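Local coordinates for protein putative ABC transporter subunit, substrate-binding component (Rhodopseudomonas palustris, PDB 4EVS) that binds 4-hydroxybenzoate and probably serves as the substrate-binding component of an ABC transporter for lignin-derived aromatic compounds, at residues R343-Q348 with L352-I357; V45-R50 with R293-M298. All blocks are in the same frame, centred on the assembly; numbering follows the deposited sequence.

Proteins of the leucine-binding family are built from two alpha/beta lobes with the ligand held between them, and the two contacts sample one lobe each. Interaction 2 sets strand 43-51, from the sheet that also contains strand 5-12, against helix 283-302, which belongs much later in the chain. Interaction 1 is the hairpin of strands 335-348 and 351-363, attached to the other sheet through strand 250-253. Along the chain, interaction 2 is complete before interaction 1 begins. Their centres lie 33 Å apart and their nearest atoms about 17 Å, without touching. Thus neither supports the other directly; one joins segments distant in sequence within a lobe, the other neighbouring strands of a hairpin.

Interaction 1 of 2, residues R343-Q348 with L352-I357; sequences REVEKQ and LINKEI
Glu344 and Lys355, and Glu346 and Ile353, form the hydrogen-bonded pairs of an antiparallel beta hairpin made by strands 335-348 and 351-363. Strand 335-348 also pairs with 250-253, Arg343 bonding to the backbone of Ser251, so the hairpin extends the sheet of its lobe. Two N-H...O bonds join each pair, and the one from Ile353 N to Glu346 O, 2.9 Å long, is nearly straight at 170°. CA-H...O contacts fill in between, among them Val345 CA to Ile353 O.

On the face shared by Val345, Lys347 and Leu352, the methyls Val345 CG1 and Leu352 CD2 lie 4.2 Å apart, CD2 also touches CG of Lys347, and Leu239 of helix 239-242 covers Val345 and Leu352. On the other face, CD1 of Ile353 makes van der Waals contact with the side-chain amide of Gln348, 3.5 Å from its OE1.

One salt bridge is long. The extended Lys355 chain crosses the carboxylate of Glu346, its CD 3.4 Å from OE1 and its NZ 4.0 Å from the same OE1.

Arg343 and Asn354 stack. Bends at chi2 (90°) and chi3 fold Arg343, whose side chain is about 11 Å from the bound p-hydroxybenzoic acid, so that one guanidinium face lies over Asn354, planes 28° apart. The donors NH2 and ND2 come close without bonding; each has a partner elsewhere, ND2 in Val234 O, while NE bonds to Ser251 OG. Glu356, whose OE1 is held by His259, points the same way as Arg343, and a water in the guanidinium plane joins them, accepting from Arg343 NH1 at 2.9 Å and donating to Glu356 OE2 at 2.8 Å.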
ATOM      1  N   ARG A 343      10.433   7.501   8.088  1.00 15.80           N
ATOM      2  CA  ARG A 343      11.665   7.090   7.471  1.00 16.28           C
ATOM      3  C   ARG A 343      12.310   8.234   6.736  1.00 17.52           C
ATOM      4  O   ARG A 343      11.672   9.243   6.343  1.00 18.08           O
ATOM      5  CB  ARG A 343      11.472   5.953   6.446  1.00 16.98           C
ATOM      6  CG  ARG A 343      10.581   4.773   6.898  1.00 15.24           C
ATOM      7  CD  ARG A 343       9.084   4.991   6.553  1.00 16.50           C
ATOM      8  NE  ARG A 343       8.959   5.164   5.105  1.00 15.13           N
ATOM      9  CZ  ARG A 343       9.086   4.196   4.223  1.00 13.65           C
ATOM     10  NH1 ARG A 343       9.065   2.929   4.629  1.00 15.65           N
ATOM     11  NH2 ARG A 343       9.056   4.482   2.939  1.00 17.07           N
ATOM     12  N   GLU A 344      13.613   8.075   6.534  1.00 18.53           N
ATOM     13  CA  GLU A 344      14.396   8.995   5.747  1.00 19.18           C
ATOM     14  C   GLU A 344      15.232   8.212   4.772  1.00 18.80           C
ATOM     15  O   GLU A 344      15.803   7.153   5.137  1.00 18.73           O
ATOM     16  CB  GLU A 344      15.314   9.776   6.697  1.00 20.71           C
ATOM     17  CG  GLU A 344      16.121  10.845   6.071  1.00 24.48           C
ATOM     18  CD  GLU A 344      16.967  11.610   7.075  1.00 30.69           C
ATOM     19  OE1 GLU A 344      16.709  11.514   8.287  1.00 33.82           O
ATOM     20  OE2 GLU A 344      17.903  12.294   6.632  1.00 37.71           O
ATOM     21  N   VAL A 345      15.280   8.678   3.529  1.00 17.77           N
ATOM     22  CA  VAL A 345      16.139   7.984   2.542  1.00 17.30           C
ATOM     23  C   VAL A 345      17.609   8.240   2.973  1.00 18.11           C
ATOM     24  O   VAL A 345      17.988   9.406   3.179  1.00 18.73           O
ATOM     25  CB  VAL A 345      15.909   8.497   1.110  1.00 17.59           C
ATOM     26  CG1 VAL A 345      16.911   7.845   0.140  1.00 17.76           C
ATOM     27  CG2 VAL A 345      14.448   8.252   0.652  1.00 18.32           C
ATOM     28  N   GLU A 346      18.391   7.168   3.145  1.00 19.72           N
ATOM     29  CA  GLU A 346      19.781   7.250   3.605  1.00 21.46           C
ATOM     30  C   GLU A 346      20.566   6.138   3.011  1.00 22.70           C
ATOM     31  O   GLU A 346      20.006   5.145   2.572  1.00 22.49           O
ATOM     32  CB  GLU A 346      19.858   7.142   5.154  1.00 22.02           C
ATOM     33  CG  GLU A 346      19.048   8.144   5.904  1.00 27.24           C
ATOM     34  CD  GLU A 346      19.350   8.203   7.399  1.00 32.28           C
ATOM     35  OE1 GLU A 346      20.385   7.659   7.844  1.00 35.75           O
ATOM     36  OE2 GLU A 346      18.536   8.834   8.130  1.00 36.85           O
ATOM     37  N   LYS A 347      21.867   6.320   2.936  1.00 25.33           N
ATOM     38  CA  LYS A 347      22.758   5.208   2.628  1.00 29.21           C
ATOM     39  C   LYS A 347      23.017   4.379   3.854  1.00 32.21           C
ATOM     40  O   LYS A 347      23.216   4.909   4.953  1.00 34.69           O
ATOM     41  CB  LYS A 347      24.081   5.744   2.180  1.00 30.64           C
ATOM     42  CG  LYS A 347      23.993   6.244   0.820  1.00 32.48           C
ATOM     43  CD  LYS A 347      24.577   5.269  -0.146  1.00 36.60           C
ATOM     44  CE  LYS A 347      25.423   6.048  -1.154  1.00 38.72           C
ATOM     45  NZ  LYS A 347      26.305   5.167  -1.957  1.00 42.48           N
ATOM     46  N   GLN A 348      23.026   3.077   3.673  1.00 34.64           N
ATOM     47  CA  GLN A 348      23.433   2.170   4.734  1.00 37.35           C
ATOM     48  C   GLN A 348      24.212   1.042   4.086  1.00 38.14           C
ATOM     49  O   GLN A 348      23.688   0.353   3.209  1.00 37.79           O
ATOM     50  CB  GLN A 348      22.204   1.613   5.451  1.00 38.27           C
ATOM     51  CG  GLN A 348      22.542   0.772   6.691  1.00 41.98           C
ATOM     52  CD  GLN A 348      21.310   0.158   7.350  1.00 44.91           C
ATOM     53  OE1 GLN A 348      20.726   0.741   8.288  1.00 47.87           O
ATOM     54  NE2 GLN A 348      20.904  -1.017   6.863  1.00 46.39           N
ATOM     55  N   LEU A 352      21.136   2.519  -0.738  1.00 21.33           N
ATOM     56  CA  LEU A 352      20.043   3.399  -0.287  1.00 19.84           C
ATOM     57  C   LEU A 352      18.902   2.600   0.292  1.00 18.24           C
ATOM     58  O   LEU A 352      18.484   1.587  -0.271  1.00 18.59           O
ATOM     59  CB  LEU A 352      19.538   4.246  -1.452  1.00 20.42           C
ATOM     60  CG  LEU A 352      20.512   5.289  -1.999  1.00 20.21           C
ATOM     61  CD1 LEU A 352      20.050   5.785  -3.390  1.00 22.68           C
ATOM     62  CD2 LEU A 352      20.691   6.437  -1.033  1.00 23.71           C
ATOM     63  N   ILE A 353      18.440   3.038   1.452  1.00 18.36           N
ATOM     64  CA  ILE A 353      17.322   2.452   2.162  1.00 17.76           C
ATOM     65  C   ILE A 353      16.351   3.530   2.647  1.00 17.54           C
ATOM     66  O   ILE A 353      16.695   4.703   2.639  1.00 17.66           O
ATOM     67  CB  ILE A 353      17.780   1.627   3.390  1.00 18.48           C
ATOM     68  CG1 ILE A 353      18.403   2.494   4.501  1.00 20.02           C
ATOM     69  CG2 ILE A 353      18.706   0.480   2.948  1.00 17.89           C
ATOM     70  CD1 ILE A 353      18.422   1.744   5.871  1.00 20.07           C
ATOM     71  N   ASN A 354      15.145   3.118   3.032  1.00 17.42           N
ATOM     72  CA  ASN A 354      14.287   3.968   3.843  1.00 16.59           C
ATOM     73  C   ASN A 354      14.538   3.614   5.288  1.00 17.97           C
ATOM     74  O   ASN A 354      14.048   2.597   5.781  1.00 19.35           O
ATOM     75  CB  ASN A 354      12.822   3.784   3.478  1.00 16.75           C
ATOM     76  CG  ASN A 354      12.462   4.398   2.125  1.00 16.99           C
ATOM     77  OD1 ASN A 354      12.739   5.576   1.869  1.00 19.40           O
ATOM     78  ND2 ASN A 354      11.938   3.572   1.219  1.00 17.76           N
ATOM     79  N   LYS A 355      15.362   4.422   5.950  1.00 17.70           N
ATOM     80  CA  LYS A 355      15.719   4.136   7.368  1.00 18.37           C
ATOM     81  C   LYS A 355      14.605   4.544   8.310  1.00 17.93           C
ATOM     82  O   LYS A 355      14.232   5.716   8.364  1.00 18.06           O
ATOM     83  CB  LYS A 355      16.979   4.872   7.778  1.00 18.18           C
ATOM     84  CG  LYS A 355      17.486   4.507   9.173  1.00 22.82           C
ATOM     85  CD  LYS A 355      18.748   5.252   9.503  1.00 28.21           C
ATOM     86  CE  LYS A 355      19.309   4.833  10.884  1.00 31.85           C
ATOM     87  NZ  LYS A 355      20.413   5.737  11.313  1.00 36.22           N
ATOM     88  N   GLU A 356      14.094   3.599   9.092  1.00 17.71           N
ATOM     89  CA  GLU A 356      13.057   3.887  10.051  1.00 17.90           C
ATOM     90  C   GLU A 356      13.656   4.616  11.251  1.00 18.66           C
ATOM     91  O   GLU A 356      14.542   4.086  11.928  1.00 21.27           O
ATOM     92  CB  GLU A 356      12.334   2.605  10.488  1.00 18.32           C
ATOM     93  CG  GLU A 356      11.531   1.955   9.351  1.00 18.34           C
ATOM     94  CD  GLU A 356      10.891   0.578   9.679  1.00 19.76           C
ATOM     95  OE1 GLU A 356      11.360  -0.084  10.625  1.00 20.55           O
ATOM     96  OE2 GLU A 356       9.918   0.199   8.955  1.00 19.23           O
ATOM     97  N   ILE A 357      13.176   5.838  11.487  1.00 17.85           N
ATOM     98  CA  ILE A 357      13.731   6.664  12.525  1.00 18.48           C
ATOM     99  C   ILE A 357      12.729   7.064  13.634  1.00 18.35           C
ATOM    100  O   ILE A 357      13.135   7.670  14.636  1.00 21.89           O
ATOM    101  CB  ILE A 357      14.416   7.931  11.920  1.00 18.83           C
ATOM    102  CG1 ILE A 357      13.410   8.818  11.143  1.00 20.27           C
ATOM    103  CG2 ILE A 357      15.633   7.564  11.085  1.00 21.31           C
ATOM    104  CD1 ILE A 357      14.018  10.178  10.713  1.00 21.82           C
TER
HETATM  105  O   HOH W   1       8.409   1.725   7.193  1.00 16.14           O

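Interaction 2 of 2, residues V45-R50 with R293-M298; sequences VEFVYR and RLIYKM. With SO4 (sulfate ion), chain C; SO4 (sulfate ion), chain D.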
ATOM      1  N   VAL A  45      -4.361 -25.367  -1.707  1.00 21.22           N
ATOM      2  CA  VAL A  45      -4.717 -24.000  -2.080  1.00 20.65           C
ATOM      3  C   VAL A  45      -3.898 -23.629  -3.310  1.00 20.37           C
ATOM      4  O   VAL A  45      -2.663 -23.719  -3.287  1.00 20.77           O
ATOM      5  CB  VAL A  45      -4.421 -23.035  -0.921  1.00 21.23           C
ATOM      6  CG1 VAL A  45      -4.865 -21.602  -1.245  1.00 21.30           C
ATOM      7  CG2 VAL A  45      -5.039 -23.533   0.416  1.00 21.96           C
ATOM      8  N   GLU A  46      -4.578 -23.154  -4.361  1.00 20.52           N
ATOM      9  CA  GLU A  46      -3.931 -22.784  -5.619  1.00 20.12           C
ATOM     10  C   GLU A  46      -4.207 -21.318  -5.876  1.00 19.77           C
ATOM     11  O   GLU A  46      -5.356 -20.899  -5.823  1.00 20.14           O
ATOM     12  CB  GLU A  46      -4.479 -23.639  -6.775  1.00 22.34           C
ATOM     13  CG  GLU A  46      -3.908 -23.272  -8.095  1.00 26.45           C
ATOM     14  CD  GLU A  46      -4.493 -24.079  -9.251  1.00 31.92           C
ATOM     15  OE1 GLU A  46      -5.195 -25.116  -9.010  1.00 35.29           O
ATOM     16  OE2 GLU A  46      -4.237 -23.650 -10.418  1.00 36.42           O
ATOM     17  N   PHE A  47      -3.146 -20.567  -6.136  1.00 18.24           N
ATOM     18  CA  PHE A  47      -3.279 -19.158  -6.505  1.00 18.55           C
ATOM     19  C   PHE A  47      -3.179 -19.037  -8.021  1.00 19.35           C
ATOM     20  O   PHE A  47      -2.256 -19.596  -8.633  1.00 21.09           O
ATOM     21  CB  PHE A  47      -2.169 -18.304  -5.844  1.00 19.34           C
ATOM     22  CG  PHE A  47      -2.258 -18.265  -4.346  1.00 18.79           C
ATOM     23  CD1 PHE A  47      -2.918 -17.235  -3.724  1.00 17.29           C
ATOM     24  CD2 PHE A  47      -1.711 -19.249  -3.546  1.00 19.08           C
ATOM     25  CE1 PHE A  47      -3.031 -17.167  -2.357  1.00 20.56           C
ATOM     26  CE2 PHE A  47      -1.817 -19.176  -2.134  1.00 18.12           C
ATOM     27  CZ  PHE A  47      -2.468 -18.146  -1.564  1.00 19.06           C
ATOM     28  N   VAL A  48      -4.101 -18.293  -8.619  1.00 18.67           N
ATOM     29  CA  VAL A  48      -4.056 -18.005 -10.038  1.00 20.91           C
ATOM     30  C   VAL A  48      -4.033 -16.478 -10.213  1.00 19.80           C
ATOM     31  O   VAL A  48      -4.677 -15.760  -9.446  1.00 22.37           O
ATOM     32  CB  VAL A  48      -5.200 -18.699 -10.796  1.00 22.35           C
ATOM     33  CG1 VAL A  48      -5.219 -20.243 -10.541  1.00 25.71           C
ATOM     34  CG2 VAL A  48      -6.482 -18.122 -10.458  1.00 22.83           C
ATOM     35  N   TYR A  49      -3.260 -16.001 -11.183  1.00 17.24           N
ATOM     36  CA  TYR A  49      -2.969 -14.598 -11.325  1.00 17.59           C
ATOM     37  C   TYR A  49      -3.625 -14.031 -12.596  1.00 18.26           C
ATOM     38  O   TYR A  49      -3.611 -14.661 -13.654  1.00 18.64           O
ATOM     39  CB  TYR A  49      -1.456 -14.381 -11.344  1.00 18.26           C
ATOM     40  CG  TYR A  49      -0.797 -14.748 -10.042  1.00 18.98           C
ATOM     41  CD1 TYR A  49      -0.665 -13.825  -9.013  1.00 18.33           C
ATOM     42  CD2 TYR A  49      -0.378 -16.048  -9.807  1.00 19.50           C
ATOM     43  CE1 TYR A  49      -0.084 -14.170  -7.801  1.00 19.54           C
ATOM     44  CE2 TYR A  49       0.184 -16.417  -8.582  1.00 20.34           C
ATOM     45  CZ  TYR A  49       0.303 -15.461  -7.577  1.00 20.10           C
ATOM     46  OH  TYR A  49       0.854 -15.816  -6.380  1.00 23.46           O
ATOM     47  N   ARG A  50      -4.145 -12.815 -12.455  1.00 17.58           N
ATOM     48  CA  ARG A  50      -4.762 -12.057 -13.521  1.00 18.12           C
ATOM     49  C   ARG A  50      -4.237 -10.635 -13.537  1.00 18.89           C
ATOM     50  O   ARG A  50      -4.049 -10.027 -12.487  1.00 18.87           O
ATOM     51  CB  ARG A  50      -6.284 -12.090 -13.379  1.00 17.26           C
ATOM     52  CG  ARG A  50      -6.880 -13.508 -13.398  1.00 18.28           C
ATOM     53  CD  ARG A  50      -6.792 -14.128 -14.786  1.00 22.27           C
ATOM     54  NE  ARG A  50      -7.429 -15.439 -14.826  1.00 24.60           N
ATOM     55  CZ  ARG A  50      -6.808 -16.592 -14.669  1.00 25.25           C
ATOM     56  NH1 ARG A  50      -5.510 -16.629 -14.438  1.00 25.45           N
ATOM     57  NH2 ARG A  50      -7.499 -17.731 -14.759  1.00 26.87           N
ATOM     58  N   ARG A 293      -1.733 -15.416   4.857  1.00 15.98           N
ATOM     59  CA  ARG A 293      -1.997 -15.882   6.216  1.00 16.55           C
ATOM     60  C   ARG A 293      -3.497 -15.849   6.520  1.00 16.98           C
ATOM     61  O   ARG A 293      -4.059 -16.787   7.069  1.00 17.29           O
ATOM     62  CB  ARG A 293      -1.276 -14.998   7.247  1.00 17.00           C
ATOM     63  CG  ARG A 293      -1.480 -15.417   8.672  1.00 17.16           C
ATOM     64  CD  ARG A 293      -0.874 -14.465   9.709  1.00 22.97           C
ATOM     65  NE  ARG A 293       0.601 -14.541   9.716  1.00 30.07           N
ATOM     66  CZ  ARG A 293       1.314 -15.449  10.377  1.00 30.14           C
ATOM     67  NH1 ARG A 293       0.742 -16.426  11.132  1.00 33.42           N
ATOM     68  NH2 ARG A 293       2.623 -15.404  10.266  1.00 32.25           N
ATOM     69  N   LEU A 294      -4.159 -14.751   6.172  1.00 16.28           N
ATOM     70  CA  LEU A 294      -5.581 -14.623   6.464  1.00 17.38           C
ATOM     71  C   LEU A 294      -6.418 -15.582   5.608  1.00 17.38           C
ATOM     72  O   LEU A 294      -7.376 -16.184   6.109  1.00 18.13           O
ATOM     73  CB  LEU A 294      -6.094 -13.223   6.288  1.00 17.65           C
ATOM     74  CG  LEU A 294      -5.571 -12.155   7.254  1.00 19.96           C
ATOM     75  CD1 LEU A 294      -6.349 -10.839   7.172  1.00 21.65           C
ATOM     76  CD2 LEU A 294      -5.441 -12.621   8.630  1.00 24.31           C
ATOM     77  N   ILE A 295      -6.035 -15.793   4.343  1.00 16.55           N
ATOM     78  CA  ILE A 295      -6.746 -16.751   3.499  1.00 17.18           C
ATOM     79  C   ILE A 295      -6.595 -18.151   4.075  1.00 17.09           C
ATOM     80  O   ILE A 295      -7.566 -18.889   4.147  1.00 17.61           O
ATOM     81  CB  ILE A 295      -6.228 -16.701   2.047  1.00 17.24           C
ATOM     82  CG1 ILE A 295      -6.646 -15.363   1.436  1.00 19.07           C
ATOM     83  CG2 ILE A 295      -6.796 -17.890   1.197  1.00 19.84           C
ATOM     84  CD1 ILE A 295      -5.973 -14.999   0.121  1.00 21.28           C
ATOM     85  N   TYR A 296      -5.383 -18.509   4.512  1.00 17.30           N
ATOM     86  CA  TYR A 296      -5.225 -19.821   5.139  1.00 17.57           C
ATOM     87  C   TYR A 296      -6.125 -19.970   6.382  1.00 18.50           C
ATOM     88  O   TYR A 296      -6.720 -21.042   6.599  1.00 20.48           O
ATOM     89  CB  TYR A 296      -3.776 -20.151   5.438  1.00 18.09           C
ATOM     90  CG  TYR A 296      -2.987 -20.675   4.244  1.00 18.45           C
ATOM     91  CD1 TYR A 296      -3.131 -20.124   2.966  1.00 18.01           C
ATOM     92  CD2 TYR A 296      -2.058 -21.701   4.398  1.00 17.70           C
ATOM     93  CE1 TYR A 296      -2.392 -20.608   1.900  1.00 17.77           C
ATOM     94  CE2 TYR A 296      -1.316 -22.183   3.342  1.00 16.77           C
ATOM     95  CZ  TYR A 296      -1.480 -21.647   2.095  1.00 17.23           C
ATOM     96  OH  TYR A 296      -0.719 -22.086   1.050  1.00 18.72           O
ATOM     97  N   LYS A 297      -6.180 -18.928   7.208  1.00 18.80           N
ATOM     98  CA  LYS A 297      -7.021 -18.933   8.397  1.00 19.16           C
ATOM     99  C   LYS A 297      -8.515 -19.077   8.048  1.00 18.98           C
ATOM    100  O   LYS A 297      -9.258 -19.807   8.709  1.00 20.10           O
ATOM    101  CB  LYS A 297      -6.776 -17.671   9.197  1.00 19.09           C
ATOM    102  CG  LYS A 297      -7.635 -17.523  10.434  1.00 24.21           C
ATOM    103  CD  LYS A 297      -7.322 -18.549  11.488  1.00 29.86           C
ATOM    104  CE  LYS A 297      -8.026 -18.217  12.832  1.00 31.57           C
ATOM    105  NZ  LYS A 297      -7.222 -18.744  13.962  1.00 36.34           N
HETATM  106  N   MSE A 298      -8.951 -18.364   7.010  1.00 18.76           N
HETATM  107  CA  MSE A 298     -10.340 -18.480   6.545  1.00 18.51           C
HETATM  108  C   MSE A 298     -10.679 -19.870   6.065  1.00 19.09           C
HETATM  109  O   MSE A 298     -11.738 -20.381   6.382  1.00 21.04           O
HETATM  110  CB  MSE A 298     -10.644 -17.424   5.488  1.00 18.65           C
HETATM  111  CG  MSE A 298     -10.628 -16.037   6.080  1.00 20.27           C
HETATM  112 SE   MSE A 298     -11.338 -14.659   4.887  0.62 23.67          SE
HETATM  113  CE  MSE A 298      -9.999 -14.709   3.651  1.00 20.68           C
TER
HETATM  114  S   SO4 C 402      -4.340 -20.144 -14.877  0.79 50.61           S
HETATM  115  O1  SO4 C 402      -4.003 -20.470 -16.261  0.79 51.12           O
HETATM  116  O2  SO4 C 402      -5.794 -20.081 -14.673  0.79 48.01           O
HETATM  117  O3  SO4 C 402      -3.840 -21.214 -14.031  0.79 48.39           O
HETATM  118  O4  SO4 C 402      -3.710 -18.867 -14.498  0.79 47.90           O
HETATM  119  S   SO4 D 403       5.581 -16.768  10.315  0.83 38.23           S
HETATM  120  O1  SO4 D 403       5.066 -16.645   8.934  0.83 35.12           O
HETATM  121  O2  SO4 D 403       4.555 -16.455  11.298  0.83 41.61           O
HETATM  122  O3  SO4 D 403       5.936 -18.174  10.498  0.83 41.34           O
HETATM  123  O4  SO4 D 403       6.721 -15.911  10.647  0.83 40.04           O
HETATM  124  O   HOH W   2      -0.715 -22.407  -1.897  1.00 23.04           O
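Val45 and Tyr296 begin a contact between a strand of a Rossmann-like sheet and a helix packed on it, the layered construction of the periplasmic binding protein lobe. Both valine methyls lie on one side of the Tyr296 ring: CG2 over that face, CG1 out toward the edge, 4.1 Å from CE1. The same two residues are also bridged through water, which donates to Val45 O at 2.7 Å and to Tyr296 OH at 3.0 Å. The hydroxyl is hydrogen-bonded to Gly37 O as well, so it has both a protein and a water partner.

Two residues on, Phe47 presents its ring edge to the helix. Its CZ lies 4.3 Å from CE1 of Tyr296, each atom near the plane of the other ring; the aromatic groups therefore meet edge to edge and do not stack. Ile295 CD1 approaches the same rim, 4.4 Å from Phe47 CE1.

Further along, the strand leaves the helix behind. Val48 CG1 borders a sulfate ion, probably from the crystallisation liquor, and Tyr49 makes a cation-pi contact with Lys26. Arg50 grips the sulfate with two hydrogen bonds of 2.9 Å, NH1 to O4 and NH2 to O2. A bend at chi2 (-71°) turns the guanidinium back along the strand, where NH1 also reaches Tyr49 O at 2.8 Å; Glu66 and Glu71 supply salt bridges to NE and NH2.

Beside this contact, helix 19-36 packs through Ile29 on Phe47 and through Trp32, edge-to-face, on Tyr296; strand 5-12 runs parallel to 43-51 in the sheet, and helix 308-315 touches helix 283-302 at Leu294 and Met298.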